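Local coordinates for vitamin B12-binding protein (Vibrio cholerae O395, PDB 5YSC) that binds vitamin B12 in the periplasm and, as part of the BtuCDF ABC transporter, probably delivers it to the membrane subunit BtuC for import, at residues 21-26 with 80-85; 46-51 with 62-67; 68-73 with 94-99. All coordinates share one frame; numbering follows the deposited sequence.

Interaction 1: residues 21-26 with 80-85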
loop_
_atom_site.group_PDB
_atom_site.type_symbol
_atom_site.label_atom_id
_atom_site.label_comp_id
_atom_site.label_asym_id
_atom_site.label_seq_id
_atom_site.Cartn_x
_atom_site.Cartn_y
_atom_site.Cartn_z
ATOM N N GLU A 21 -20.321 15.253 5.617
ATOM C CA GLU A 21 -19.937 16.057 6.707
ATOM C C GLU A 21 -19.259 15.359 7.844
ATOM O O GLU A 21 -18.647 16.004 8.575
ATOM C CB GLU A 21 -21.151 16.720 7.321
ATOM C CG GLU A 21 -21.728 17.873 6.546
ATOM C CD GLU A 21 -20.748 18.986 6.165
ATOM O OE1 GLU A 21 -20.852 19.474 5.042
ATOM O OE2 GLU A 21 -19.976 19.388 6.992
ATOM N N ARG A 22 -19.398 14.046 7.953
ATOM C CA ARG A 22 -18.843 13.258 9.055
ATOM C C ARG A 22 -18.269 11.980 8.434
ATOM O O ARG A 22 -18.996 11.014 8.203
ATOM C CB ARG A 22 -19.901 12.936 10.103
ATOM C CG ARG A 22 -20.504 14.155 10.781
ATOM C CD ARG A 22 -21.332 13.742 11.958
ATOM N NE ARG A 22 -20.495 13.072 12.943
ATOM C CZ ARG A 22 -19.811 13.700 13.890
ATOM N NH1 ARG A 22 -19.874 15.017 13.999
ATOM N NH2 ARG A 22 -19.061 13.007 14.730
ATOM N N ILE A 23 -16.975 11.980 8.128
ATOM C CA ILE A 23 -16.383 10.897 7.342
ATOM C C ILE A 23 -15.505 10.047 8.251
ATOM O O ILE A 23 -14.794 10.570 9.105
ATOM C CB ILE A 23 -15.589 11.458 6.142
ATOM C CG1 ILE A 23 -16.490 12.339 5.283
ATOM C CG2 ILE A 23 -15.074 10.341 5.239
ATOM C CD1 ILE A 23 -15.786 13.001 4.099
ATOM N N ILE A 24 -15.552 8.727 8.077
ATOM C CA ILE A 24 -14.689 7.820 8.832
ATOM C C ILE A 24 -13.855 7.032 7.843
ATOM O O ILE A 24 -14.381 6.547 6.842
ATOM C CB ILE A 24 -15.513 6.885 9.725
ATOM C CG1 ILE A 24 -16.122 7.700 10.875
ATOM C CG2 ILE A 24 -14.666 5.727 10.280
ATOM C CD1 ILE A 24 -16.965 6.860 11.837
ATOM N N SER A 25 -12.554 6.914 8.122
ATOM C CA SER A 25 -11.624 6.111 7.332
ATOM C C SER A 25 -11.210 4.888 8.131
ATOM O O SER A 25 -10.809 5.001 9.301
ATOM C CB SER A 25 -10.374 6.909 6.968
ATOM O OG SER A 25 -9.377 6.034 6.506
ATOM N N LEU A 26 -11.259 3.738 7.479
ATOM C CA LEU A 26 -10.909 2.480 8.127
ATOM C C LEU A 26 -9.525 1.955 7.736
ATOM O O LEU A 26 -9.237 0.785 7.990
ATOM C CB LEU A 26 -11.976 1.434 7.829
ATOM C CG LEU A 26 -13.408 1.803 8.240
ATOM C CD1 LEU A 26 -14.344 0.657 7.870
ATOM C CD2 LEU A 26 -13.534 2.112 9.731
ATOM N N LEU A 80 -20.479 9.039 5.725
ATOM C CA LEU A 80 -19.662 8.315 4.756
ATOM C C LEU A 80 -18.567 7.544 5.492
ATOM O O LEU A 80 -17.854 8.130 6.303
ATOM C CB LEU A 80 -19.022 9.279 3.751
ATOM C CG LEU A 80 -18.029 8.622 2.789
ATOM C CD1 LEU A 80 -18.774 7.641 1.894
ATOM C CD2 LEU A 80 -17.283 9.673 1.961
ATOM N N ILE A 81 -18.402 6.255 5.169
ATOM C CA ILE A 81 -17.336 5.418 5.698
ATOM C C ILE A 81 -16.497 4.977 4.503
ATOM O O ILE A 81 -17.031 4.514 3.494
ATOM C CB ILE A 81 -17.878 4.200 6.481
ATOM C CG1 ILE A 81 -18.728 4.639 7.673
ATOM C CG2 ILE A 81 -16.735 3.281 6.900
ATOM C CD1 ILE A 81 -19.295 3.504 8.503
ATOM N N ILE A 82 -15.187 5.168 4.592
ATOM C CA ILE A 82 -14.255 4.759 3.557
ATOM C C ILE A 82 -13.622 3.449 3.981
ATOM O O ILE A 82 -12.793 3.421 4.888
ATOM C CB ILE A 82 -13.166 5.811 3.301
ATOM C CG1 ILE A 82 -13.790 7.175 3.066
ATOM C CG2 ILE A 82 -12.357 5.372 2.107
ATOM C CD1 ILE A 82 -12.733 8.269 3.018
ATOM N N ALA A 83 -14.055 2.359 3.356
ATOM C CA ALA A 83 -13.635 1.029 3.773
ATOM C C ALA A 83 -12.503 0.489 2.923
ATOM O O ALA A 83 -12.296 0.884 1.787
ATOM C CB ALA A 83 -14.796 0.047 3.711
ATOM N N TRP A 84 -11.792 -0.463 3.498
ATOM C CA TRP A 84 -10.709 -1.181 2.851
ATOM C C TRP A 84 -11.055 -2.666 2.845
ATOM O O TRP A 84 -10.607 -3.425 3.721
ATOM C CB TRP A 84 -9.411 -0.927 3.579
ATOM C CG TRP A 84 -8.220 -1.611 3.042
ATOM C CD1 TRP A 84 -7.963 -1.957 1.733
ATOM C CD2 TRP A 84 -7.090 -2.035 3.806
ATOM N NE1 TRP A 84 -6.746 -2.572 1.659
ATOM C CE2 TRP A 84 -6.190 -2.638 2.912
ATOM C CE3 TRP A 84 -6.750 -1.952 5.164
ATOM C CZ2 TRP A 84 -4.949 -3.176 3.333
ATOM C CZ3 TRP A 84 -5.520 -2.493 5.592
ATOM C CH2 TRP A 84 -4.642 -3.095 4.678
ATOM N N PRO A 85 -11.862 -3.107 1.894
ATOM C CA PRO A 85 -12.253 -4.533 1.876
ATOM C C PRO A 85 -11.080 -5.490 1.983
ATOM O O PRO A 85 -11.174 -6.518 2.666
ATOM C CB PRO A 85 -12.965 -4.661 0.539
ATOM C CG PRO A 85 -13.492 -3.341 0.231
ATOM C CD PRO A 85 -12.483 -2.351 0.788
#

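Interaction 2: residues 46-51 with 62-67. With SO4 (sulfate ion), chain C.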
loop_
_atom_site.group_PDB
_atom_site.type_symbol
_atom_site.label_atom_id
_atom_site.label_comp_id
_atom_site.label_asym_id
_atom_site.label_seq_id
_atom_site.Cartn_x
_atom_site.Cartn_y
_atom_site.Cartn_z
ATOM N N VAL A 46 -10.449 7.785 12.108
ATOM C CA VAL A 46 -9.561 7.093 11.182
ATOM C C VAL A 46 -9.099 5.801 11.852
ATOM O O VAL A 46 -9.594 5.421 12.919
ATOM C CB VAL A 46 -8.370 7.982 10.766
ATOM C CG1 VAL A 46 -8.858 9.222 10.006
ATOM C CG2 VAL A 46 -7.507 8.316 11.968
ATOM N N SER A 47 -8.161 5.106 11.223
ATOM C CA SER A 47 -7.586 3.873 11.722
ATOM C C SER A 47 -6.300 4.132 12.494
ATOM O O SER A 47 -5.687 5.189 12.384
ATOM C CB SER A 47 -7.291 2.936 10.564
ATOM O OG SER A 47 -6.119 3.335 9.886
ATOM N N GLU A 48 -5.907 3.141 13.293
ATOM C CA GLU A 48 -4.539 3.080 13.780
ATOM C C GLU A 48 -3.609 3.104 12.573
ATOM O O GLU A 48 -3.943 2.598 11.500
ATOM C CB GLU A 48 -4.305 1.811 14.624
ATOM C CG GLU A 48 -4.942 1.871 16.020
ATOM C CD GLU A 48 -4.755 0.593 16.865
ATOM O OE1 GLU A 48 -3.702 -0.069 16.814
ATOM O OE2 GLU A 48 -5.714 0.244 17.587
ATOM N N TYR A 49 -2.469 3.756 12.737
ATOM C CA TYR A 49 -1.513 3.997 11.671
ATOM C C TYR A 49 -1.987 4.973 10.605
ATOM O O TYR A 49 -1.286 5.146 9.611
ATOM C CB TYR A 49 -1.078 2.699 11.011
ATOM C CG TYR A 49 0.000 2.044 11.806
ATOM C CD1 TYR A 49 -0.318 1.260 12.874
ATOM C CD2 TYR A 49 1.321 2.251 11.510
ATOM C CE1 TYR A 49 0.664 0.653 13.641
ATOM C CE2 TYR A 49 2.324 1.658 12.252
ATOM C CZ TYR A 49 1.982 0.856 13.316
ATOM O OH TYR A 49 2.965 0.261 14.058
ATOM N N SER A 50 -3.113 5.651 10.792
ATOM C CA SER A 50 -3.479 6.779 9.932
ATOM C C SER A 50 -2.670 7.968 10.422
ATOM O O SER A 50 -3.146 8.814 11.182
ATOM C CB SER A 50 -4.976 7.066 9.968
ATOM O OG SER A 50 -5.731 6.059 9.329
ATOM N N ASP A 51 -1.411 8.012 9.988
ATOM C CA ASP A 51 -0.456 9.029 10.442
ATOM C C ASP A 51 -0.022 9.975 9.337
ATOM O O ASP A 51 0.982 10.697 9.500
ATOM C CB ASP A 51 0.763 8.364 11.041
ATOM C CG ASP A 51 1.466 7.422 10.075
ATOM O OD1 ASP A 51 1.175 7.396 8.842
ATOM O OD2 ASP A 51 2.357 6.709 10.580
ATOM N N VAL A 62 -10.813 4.206 15.169
ATOM C CA VAL A 62 -11.921 3.260 15.297
ATOM C C VAL A 62 -11.605 1.945 14.610
ATOM O O VAL A 62 -12.500 1.131 14.381
ATOM C CB VAL A 62 -13.229 3.846 14.747
ATOM C CG1 VAL A 62 -13.721 4.987 15.659
ATOM C CG2 VAL A 62 -13.074 4.318 13.311
ATOM N N ALA A 63 -10.351 1.709 14.257
ATOM C CA ALA A 63 -10.055 0.471 13.545
ATOM C C ALA A 63 -8.573 0.144 13.648
ATOM O O ALA A 63 -7.721 1.032 13.703
ATOM C CB ALA A 63 -10.464 0.542 12.076
ATOM N N ASN A 64 -8.285 -1.153 13.657
ATOM C CA ASN A 64 -6.923 -1.660 13.594
ATOM C C ASN A 64 -6.974 -2.975 12.839
ATOM O O ASN A 64 -7.999 -3.326 12.250
ATOM C CB ASN A 64 -6.304 -1.822 14.983
ATOM C CG ASN A 64 -7.098 -2.746 15.865
ATOM O OD1 ASN A 64 -7.549 -3.810 15.444
ATOM N ND2 ASN A 64 -7.275 -2.334 17.108
ATOM N N HIS A 65 -5.850 -3.693 12.823
ATOM C CA HIS A 65 -5.736 -4.801 11.881
ATOM C C HIS A 65 -6.631 -5.965 12.229
ATOM O O HIS A 65 -6.858 -6.825 11.378
ATOM C CB HIS A 65 -4.291 -5.298 11.815
ATOM C CG HIS A 65 -3.783 -5.845 13.114
ATOM N ND1 HIS A 65 -3.398 -7.163 13.275
ATOM C CD2 HIS A 65 -3.590 -5.247 14.314
ATOM C CE1 HIS A 65 -2.977 -7.344 14.515
ATOM N NE2 HIS A 65 -3.075 -6.198 15.162
ATOM N N GLN A 66 -7.118 -6.011 13.461
ATOM C CA GLN A 66 -7.929 -7.134 13.902
ATOM C C GLN A 66 -9.396 -6.771 14.119
ATOM O O GLN A 66 -10.264 -7.619 14.003
ATOM C CB GLN A 66 -7.338 -7.753 15.173
ATOM C CG GLN A 66 -6.965 -6.740 16.233
ATOM C CD GLN A 66 -5.897 -7.247 17.181
ATOM O OE1 GLN A 66 -5.452 -8.388 17.078
ATOM N NE2 GLN A 66 -5.482 -6.398 18.116
ATOM N N THR A 67 -9.664 -5.506 14.411
ATOM C CA THR A 67 -10.987 -5.090 14.851
ATOM C C THR A 67 -11.395 -3.732 14.316
ATOM O O THR A 67 -10.620 -2.773 14.400
ATOM C CB THR A 67 -11.023 -5.002 16.376
ATOM O OG1 THR A 67 -10.146 -6.001 16.920
ATOM C CG2 THR A 67 -12.440 -5.191 16.887
HETATM S S SO4 C . -2.088 5.032 16.149
HETATM O O1 SO4 C . -1.935 5.824 14.916
HETATM O O2 SO4 C . -1.292 5.625 17.225
HETATM O O3 SO4 C . -1.603 3.678 15.885
HETATM O O4 SO4 C . -3.478 5.009 16.602
#

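Interaction 3: residues 68-73 with 94-99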
loop_
_atom_site.group_PDB
_atom_site.type_symbol
_atom_site.label_atom_id
_atom_site.label_comp_id
_atom_site.label_asym_id
_atom_site.label_seq_id
_atom_site.Cartn_x
_atom_site.Cartn_y
_atom_site.Cartn_z
ATOM N N ILE A 68 -12.655 -3.630 13.891
ATOM C CA ILE A 68 -13.320 -2.354 13.674
ATOM C C ILE A 68 -14.202 -2.072 14.882
ATOM O O ILE A 68 -15.021 -2.916 15.267
ATOM C CB ILE A 68 -14.171 -2.372 12.398
ATOM C CG1 ILE A 68 -13.297 -2.566 11.139
ATOM C CG2 ILE A 68 -14.992 -1.098 12.310
ATOM C CD1 ILE A 68 -14.080 -2.548 9.846
ATOM N N ASN A 69 -14.072 -0.870 15.453
ATOM C CA ASN A 69 -14.810 -0.500 16.652
ATOM C C ASN A 69 -16.184 0.017 16.251
ATOM O O ASN A 69 -16.435 1.215 16.120
ATOM C CB ASN A 69 -14.041 0.540 17.455
ATOM C CG ASN A 69 -14.618 0.753 18.841
ATOM O OD1 ASN A 69 -15.831 0.616 19.064
ATOM N ND2 ASN A 69 -13.745 1.090 19.786
ATOM N N ILE A 70 -17.118 -0.924 16.087
ATOM C CA ILE A 70 -18.440 -0.550 15.596
ATOM C C ILE A 70 -19.187 0.287 16.623
ATOM O O ILE A 70 -19.969 1.153 16.252
ATOM C CB ILE A 70 -19.271 -1.777 15.190
ATOM C CG1 ILE A 70 -18.632 -2.399 13.949
ATOM C CG2 ILE A 70 -20.759 -1.392 14.899
ATOM C CD1 ILE A 70 -19.299 -3.617 13.464
ATOM N N GLU A 71 -18.987 0.014 17.901
ATOM C CA GLU A 71 -19.629 0.803 18.943
ATOM C C GLU A 71 -19.293 2.276 18.775
ATOM O O GLU A 71 -20.182 3.132 18.761
ATOM C CB GLU A 71 -19.183 0.305 20.307
ATOM C CG GLU A 71 -19.898 0.969 21.475
ATOM C CD GLU A 71 -19.647 0.274 22.796
ATOM O OE1 GLU A 71 -18.800 -0.643 22.865
ATOM O OE2 GLU A 71 -20.313 0.652 23.776
ATOM N N LYS A 72 -18.004 2.577 18.618
ATOM C CA LYS A 72 -17.563 3.961 18.446
ATOM C C LYS A 72 -18.118 4.556 17.168
ATOM O O LYS A 72 -18.523 5.718 17.150
ATOM C CB LYS A 72 -16.037 4.030 18.450
ATOM C CG LYS A 72 -15.429 4.212 19.803
ATOM C CD LYS A 72 -13.885 4.231 19.767
ATOM C CE LYS A 72 -13.279 5.353 20.580
ATOM N NZ LYS A 72 -13.029 6.547 19.708
ATOM N N ILE A 73 -18.154 3.776 16.083
ATOM C CA ILE A 73 -18.733 4.270 14.836
ATOM C C ILE A 73 -20.203 4.650 15.021
ATOM O O ILE A 73 -20.681 5.656 14.464
ATOM C CB ILE A 73 -18.540 3.230 13.716
ATOM C CG1 ILE A 73 -17.039 3.072 13.445
ATOM C CG2 ILE A 73 -19.263 3.633 12.473
ATOM C CD1 ILE A 73 -16.712 2.156 12.301
ATOM N N ALA A 94 -19.560 -6.084 6.732
ATOM C CA ALA A 94 -20.916 -6.513 6.422
ATOM C C ALA A 94 -21.888 -5.932 7.436
ATOM O O ALA A 94 -22.963 -5.435 7.070
ATOM C CB ALA A 94 -21.005 -8.048 6.388
ATOM N N LYS A 95 -21.510 -5.945 8.717
ATOM C CA LYS A 95 -22.362 -5.333 9.741
ATOM C C LYS A 95 -22.633 -3.876 9.413
ATOM O O LYS A 95 -23.778 -3.414 9.474
ATOM C CB LYS A 95 -21.718 -5.450 11.126
ATOM C CG LYS A 95 -22.437 -6.365 12.100
ATOM C CD LYS A 95 -21.528 -7.429 12.678
ATOM C CE LYS A 95 -20.666 -6.896 13.800
ATOM N NZ LYS A 95 -19.410 -7.695 14.106
ATOM N N LEU A 96 -21.578 -3.126 9.066
ATOM C CA LEU A 96 -21.755 -1.715 8.732
ATOM C C LEU A 96 -22.691 -1.540 7.544
ATOM O O LEU A 96 -23.490 -0.587 7.506
ATOM C CB LEU A 96 -20.390 -1.075 8.448
ATOM C CG LEU A 96 -19.509 -0.907 9.679
ATOM C CD1 LEU A 96 -18.138 -0.378 9.224
ATOM C CD2 LEU A 96 -20.140 0.005 10.717
ATOM N N ARG A 97 -22.575 -2.412 6.541
ATOM C CA ARG A 97 -23.488 -2.349 5.413
ATOM C C ARG A 97 -24.909 -2.637 5.882
ATOM O O ARG A 97 -25.853 -1.947 5.491
ATOM C CB ARG A 97 -23.076 -3.337 4.320
ATOM C CG ARG A 97 -21.807 -2.959 3.558
ATOM C CD ARG A 97 -21.592 -3.780 2.267
ATOM N NE ARG A 97 -21.398 -5.209 2.504
ATOM C CZ ARG A 97 -20.227 -5.776 2.809
ATOM N NH1 ARG A 97 -19.120 -5.023 2.930
ATOM N NH2 ARG A 97 -20.151 -7.099 2.991
ATOM N N GLN A 98 -25.069 -3.637 6.749
ATOM C CA GLN A 98 -26.411 -4.017 7.183
ATOM C C GLN A 98 -27.026 -2.930 8.046
ATOM O O GLN A 98 -28.251 -2.762 8.056
ATOM C CB GLN A 98 -26.361 -5.386 7.893
ATOM C CG GLN A 98 -26.708 -6.564 6.922
ATOM C CD GLN A 98 -26.200 -7.956 7.363
ATOM O OE1 GLN A 98 -25.489 -8.095 8.369
ATOM N NE2 GLN A 98 -26.568 -8.984 6.588
ATOM N N LEU A 99 -26.193 -2.150 8.729
ATOM C CA LEU A 99 -26.659 -1.036 9.536
ATOM C C LEU A 99 -27.058 0.172 8.703
ATOM O O LEU A 99 -27.538 1.151 9.280
ATOM C CB LEU A 99 -25.579 -0.633 10.526
ATOM C CG LEU A 99 -25.394 -1.536 11.740
ATOM C CD1 LEU A 99 -24.108 -1.152 12.493
ATOM C CD2 LEU A 99 -26.597 -1.395 12.636
#

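Interaction 1: residues 21-26 with 80-85
I24 O receives the backbone N of I82 at 2.8 Å, the shortest polar bond between 21-26 and 80-85, and the N-H points almost straight at the oxygen (172°). The same carbonyl oxygen also lies 3.4 Å from I81 CA, a CA-H...O contact. I24 also gives its own N to L80 O at 3.0 Å, so that this one residue of 21-26 bonds to the two residues flanking I81. L26 N continues the pattern to I82 O, whereas the bond from L80 N to R22 O is long and weak. The bridges pair I23 with L80, I24 with I81 and S25 with I82, all parallel, and the two strands run 15° apart. They are the central pair of a four-stranded parallel sheet of order 2-1-3-4, with strand 43-45 beyond 23-25 and strand 103-105 beyond 80-83. Side chains alternate between its faces. On one face I23 CG2 meets I82 CD1 at 3.8 Å and L80 CD2 at 4.0 Å; chi1 of -56° puts CG1 of I23 beside the backbone N and CG2 anti to it, and the CG2 methyl serves both partners. The other face carries I24 and I81, which are packed against helix 70-76 through I73. L26, just past its strand, turns its side chain toward the partner segment and sets CD1 3.7 Å from I81 CG2, the two side chains crossing at a slant; CD1 also approaches A83 CB. S25 OG bonds to T31 OG1. At the C-terminal end the chain leaves the sheet for the vitamin site: W84 touches the bound cyanocobalamin and stacks edge-to-face with H29.

Interaction 2: residues 46-51 with 62-67
V46 O and V62 N, 2.8 Å apart, form one of two backbone bonds on the buried side of this contact; E48 N to A63 O, also 2.8 Å, is the other. Between them S47 CA rests against A63 O, and S47 CB lies 4.3 Å from A63 CB. V62 adds its CG2 beside V46 O. The side facing the vitamin is held more sparsely, by one side-chain pair. E48 and N64 run alongside each other, carboxylate and amide planes 75° apart, and N64 ND2 reaches E48 OE2 at 3.1 Å from above the carboxylate plane. N64 OD1 accepts from both Q66 N and T67 N, an Asx motif, which fixes the amide's rotation and presents ND2 to E48. Across from it, 47-50 forms a type II beta turn, with S47 OG bonded to E48 O. Both segments, parts of the long loop between strand 43-45 and helix 70-76, line the cyanocobalamin pocket: E48 OE1 and H65 N each make a weak hydrogen bond to the ligand, and Y49 belongs to the same pocket. Towards solvent, Y49 N donates to a sulfate ion, probably from the crystallisation liquor, at 3.1 Å to its O1; R61 NE also holds the sulfate.

Interaction 3: residues 68-73 with 94-99
I70 and L96 bury the most surface in this contact, and K95 comes next. I70, in the first turn of helix 70-76, points its side chain toward helix 90-98 and spreads its atoms over three neighbours. Its CD1 end lies over the aliphatic part of K95, 3.6 Å from CE and 3.8 Å from CB, the two side chains crossing at about a right angle. The lysine chain is bent at chi2 (126°) and again at chi3 (80°), which curls it round the isoleucine methyl so that both CB and CE touch the same atom. The other branch, I70 CG2, approaches CD1 of L99, a turn on from K95, at 4.1 Å. L96 works from the buried side. Its CD2 methyl meets two isoleucines of 68-73, 4.1 Å from I73 CG2 and 4.3 Å from I70 CG1, while its CD1 touches I68 CG2 more loosely at 4.5 Å. With I73 the leucine again crosses at about a right angle. Deeper still, L96 and I73 both rest on I81 of strand 80-83, and burial falls off from L96 and I73 toward K95 and L99. The start of helix 70-76 is fixed within its own segment: N69 is the N-cap, and its OD1 accepts K72 N at 3.0 Å from above the carbonyl plane. E71, on this first turn, is predicted to be important for BtuC binding. Helix 70-76, strand 80-83 and helix 90-98 follow one another in the chain; through I73 and L96, which share I81, both helices cover the same face of the parallel sheet, the alpha/beta layering of a periplasmic binding protein lobe.

Interaction 1 is the buried centre of the lobe, a sheet pairing held by backbone bonds and flanked by apolar side chains. Interaction 3 covers one face of that sheet: helix 70-76 lies against it, and I68 CD1 is 3.8 Å from L26 CD1. It is only partly buried and purely side-chain packing. Interaction 2, also largely buried, is mixed, with backbone bonds inside and polar side chains at the vitamin; along the chain it is nested within the loop that interaction 1 closes. V62 joins all three, packing on I24 and I73, with its O probably hydrogen-bonded to N69 N at the helix start.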